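Local atomic coordinates of aclacinomycin-N/aclacinomycin-A oxidase (Streptomyces galilaeus, PDB entry 2IPI), a protein that oxidises the terminal sugar of aclacinomycin N to give aclacinomycin A and then aclacinomycin Y, using bicovalently bound FAD and molecular oxygen. Residues G234-P237 and S238-L241; A282-P285 and Y286-M289. One frame throughout, in Å; residues are numbered along the deposited sequence.

Contact 1 (G234-P237 and S238-L241); sequences GTDP and SQLL
The carboxylate of D236 meets S238 through one oxygen, OD1, and neither donor sits over a face of the flat group. The hydroxyl S238 OG comes in on the syn side, 18° from the carboxylate plane, with OG 3.0 Å from D236 OD1. The backbone amide of the same serine approaches from the anti side, 28° out of the plane, with S238 N also 3.0 Å from D236 OD1. The bond from S238 N closes an Asx turn and opens a short run of 3-10 turns in the loop between strands 221-227 and 248-256. Q239 N donates to D236 O at 3.2 Å, and L240 N to P237 O at 2.9 Å. Aspartate suits the start of the run because its CG stands anti to the backbone N (chi1 -169°), which swings OD1 round to the serine that follows the proline. The ring of P237 fixes phi near the value the turn needs, and the N-H that proline lacks is not called on at this first corner. Serine adds a donor on a side chain short enough to reach OD1. At G234 a CB would be jammed against the preceding carbonyl oxygen, and G234 O accepts a hydrogen bond from R119. L240 turns back and, with P237, packs on F121 of strand 120-123 and Y114 of strand 112-115, giving the turn a hydrophobic side. Its branched end spans two carbonyl oxygens: L240 CG lies 3.3 Å from D236 O, while L240 CD2 reaches to 3.7 Å from G234 O.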
# COMPACT_ATOMS: atom_id res chain seq x y z
N GLY A 234 -14.13 18.60 19.41
CA GLY A 234 -15.40 18.17 19.96
C GLY A 234 -15.58 16.69 20.19
O GLY A 234 -14.70 15.86 19.98
N THR A 235 -16.80 16.32 20.62
CA THR A 235 -17.12 14.96 21.03
C THR A 235 -18.03 14.24 20.03
O THR A 235 -18.40 13.09 20.27
CB THR A 235 -17.82 14.98 22.41
OG1 THR A 235 -19.01 15.79 22.34
CG2 THR A 235 -16.92 15.62 23.45
N ASP A 236 -18.39 14.90 18.94
CA ASP A 236 -19.24 14.32 17.90
C ASP A 236 -18.44 13.43 16.96
O ASP A 236 -17.58 13.98 16.25
CB ASP A 236 -19.91 15.43 17.09
CG ASP A 236 -21.01 14.90 16.19
OD1 ASP A 236 -20.91 13.77 15.69
OD2 ASP A 236 -22.01 15.62 15.97
N PRO A 237 -18.66 12.12 16.95
CA PRO A 237 -17.81 11.24 16.12
C PRO A 237 -17.88 11.58 14.64
O PRO A 237 -16.88 11.51 13.93
CB PRO A 237 -18.37 9.83 16.37
CG PRO A 237 -19.04 9.95 17.70
CD PRO A 237 -19.65 11.33 17.68
N SER A 238 -19.03 11.97 14.12
CA SER A 238 -19.23 12.24 12.70
C SER A 238 -18.31 13.34 12.17
O SER A 238 -18.22 13.53 10.95
CB SER A 238 -20.68 12.65 12.41
OG SER A 238 -21.62 12.09 13.30
N GLN A 239 -17.66 14.10 13.04
CA GLN A 239 -16.83 15.22 12.64
C GLN A 239 -15.38 14.99 13.09
O GLN A 239 -14.60 15.95 13.09
CB GLN A 239 -17.31 16.54 13.22
CG GLN A 239 -18.66 17.04 12.73
CD GLN A 239 -18.81 18.52 13.04
OE1 GLN A 239 -18.26 19.40 12.38
NE2 GLN A 239 -19.59 18.79 14.10
N LEU A 240 -15.07 13.75 13.45
CA LEU A 240 -13.73 13.45 13.97
C LEU A 240 -12.87 12.77 12.93
O LEU A 240 -11.67 12.55 13.15
CB LEU A 240 -13.81 12.61 15.25
CG LEU A 240 -14.30 13.37 16.50
CD1 LEU A 240 -14.10 12.57 17.77
CD2 LEU A 240 -13.61 14.73 16.59
N LEU A 241 -13.43 12.42 11.77
CA LEU A 241 -12.62 11.93 10.65
C LEU A 241 -13.30 12.43 9.36
O LEU A 241 -14.48 12.82 9.44
CB LEU A 241 -12.45 10.43 10.62
CG LEU A 241 -11.80 9.60 11.70
CD1 LEU A 241 -12.26 8.15 11.66
CD2 LEU A 241 -10.30 9.68 11.46

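Contact 2 (A282-P285 and Y286-M289); sequences AGTP and YASM
From T284 to S288, in the loop between helix 262-278 and strand 290-296, the backbone winds through two successive, overlapping type I turns that make a short 3-10 segment. A287 N is 2.9 Å from T284 O and bonds to it with a bent N-H angle of 131°. One residue on, S288 N donates to P285 O at 3.1 Å, much more nearly straight at 158°. P285 takes the first corner of the first turn, where a constrained phi helps and an N-H is not needed.

Among the side chains, T284 adds a second acceptor for the same amide. With chi1 at 63°, its hydroxyl stands between the backbone N and the carbonyl carbon, a position that brings OG1 back over the turn. T284 OG1 lies 3.4 Å from A287 N, a weak bond, and the pair of acceptors from one residue resembles an ST motif. Alanine suits the receiving position because its small methyl fits against the folded backbone: A287 CB is 3.2 Å from T284 O and 3.7 Å from A282 O.

Y286 meets P285 chiefly through CB, 3.7 Å from P285 C, and the near end of its ring lies obliquely against the same carbon; the rest of the ring leads on to W275 of helix 262-278, which it meets edge-to-face, and to L319 of helix 316-327. P285 also leans on L319, so both residues at the middle of the first turn pack against that helix.

No charged group joins the two segments. Cohesion comes from neutral backbone amides, and the threonine hydroxyl supplements a main-chain bond that is bent; sharing one N-H between two oxygens probably steadies this first turn a little more than the main-chain bond would alone.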
# COMPACT_ATOMS: atom_id res chain seq x y z
N ALA A 282 -2.64 20.59 -2.71
CA ALA A 282 -3.37 21.72 -2.14
C ALA A 282 -4.78 21.29 -1.74
O ALA A 282 -5.03 20.10 -1.52
CB ALA A 282 -3.43 22.91 -3.08
N GLY A 283 -5.74 22.20 -1.63
CA GLY A 283 -7.08 21.75 -1.22
C GLY A 283 -8.12 22.22 -2.23
O GLY A 283 -9.09 22.87 -1.83
N THR A 284 -7.87 21.90 -3.49
CA THR A 284 -8.60 22.35 -4.66
C THR A 284 -9.57 21.32 -5.21
O THR A 284 -9.51 20.18 -4.77
CB THR A 284 -7.58 22.68 -5.78
OG1 THR A 284 -6.89 21.47 -6.14
CG2 THR A 284 -6.55 23.69 -5.31
N PRO A 285 -10.45 21.68 -6.14
CA PRO A 285 -11.29 20.71 -6.83
C PRO A 285 -10.58 19.43 -7.23
O PRO A 285 -11.08 18.32 -7.02
CB PRO A 285 -11.67 21.47 -8.13
CG PRO A 285 -11.78 22.88 -7.68
CD PRO A 285 -10.75 23.06 -6.60
N TYR A 286 -9.41 19.59 -7.85
CA TYR A 286 -8.74 18.40 -8.39
C TYR A 286 -8.05 17.62 -7.29
O TYR A 286 -7.68 16.46 -7.50
CB TYR A 286 -7.78 18.80 -9.52
CG TYR A 286 -8.47 18.86 -10.87
CD1 TYR A 286 -9.17 17.78 -11.40
CD2 TYR A 286 -8.42 20.02 -11.63
CE1 TYR A 286 -9.80 17.85 -12.63
CE2 TYR A 286 -9.03 20.10 -12.86
CZ TYR A 286 -9.73 19.02 -13.36
OH TYR A 286 -10.33 19.13 -14.60
N ALA A 287 -7.89 18.18 -6.10
CA ALA A 287 -7.44 17.36 -4.97
C ALA A 287 -8.41 16.23 -4.70
O ALA A 287 -8.05 15.20 -4.11
CB ALA A 287 -7.26 18.19 -3.72
N SER A 288 -9.67 16.36 -5.12
CA SER A 288 -10.63 15.30 -4.82
C SER A 288 -10.72 14.25 -5.92
O SER A 288 -11.45 13.28 -5.73
CB SER A 288 -12.02 15.92 -4.57
OG SER A 288 -11.96 16.64 -3.35
N MET A 289 -9.99 14.43 -7.01
CA MET A 289 -9.97 13.43 -8.10
C MET A 289 -8.94 12.35 -7.86
O MET A 289 -7.86 12.61 -7.33
CB MET A 289 -9.68 14.14 -9.44
CG MET A 289 -10.12 13.40 -10.69
SD MET A 289 -9.37 13.99 -12.23
CE MET A 289 -7.77 13.19 -12.15

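In the fold
Both contacts are short 3-10 turns in loops, but they serve different parts of the enzyme. Contact 1 lies in the connection from strand 221-227, part of the five-stranded sheet in the FAD-binding region, to strand 248-256 of the seven-stranded sheet, and is away from the annotated sites. Contact 2 follows helix 262-278 and leads straight into strand 290-296 of that seven-stranded sheet, beside strand 391-398, which carries Y397. The side chain of M289 is about 10 Å from that of this catalytic proton acceptor. The contacts' centres are 23 Å apart and their nearest atoms about 13 Å, so they do not touch.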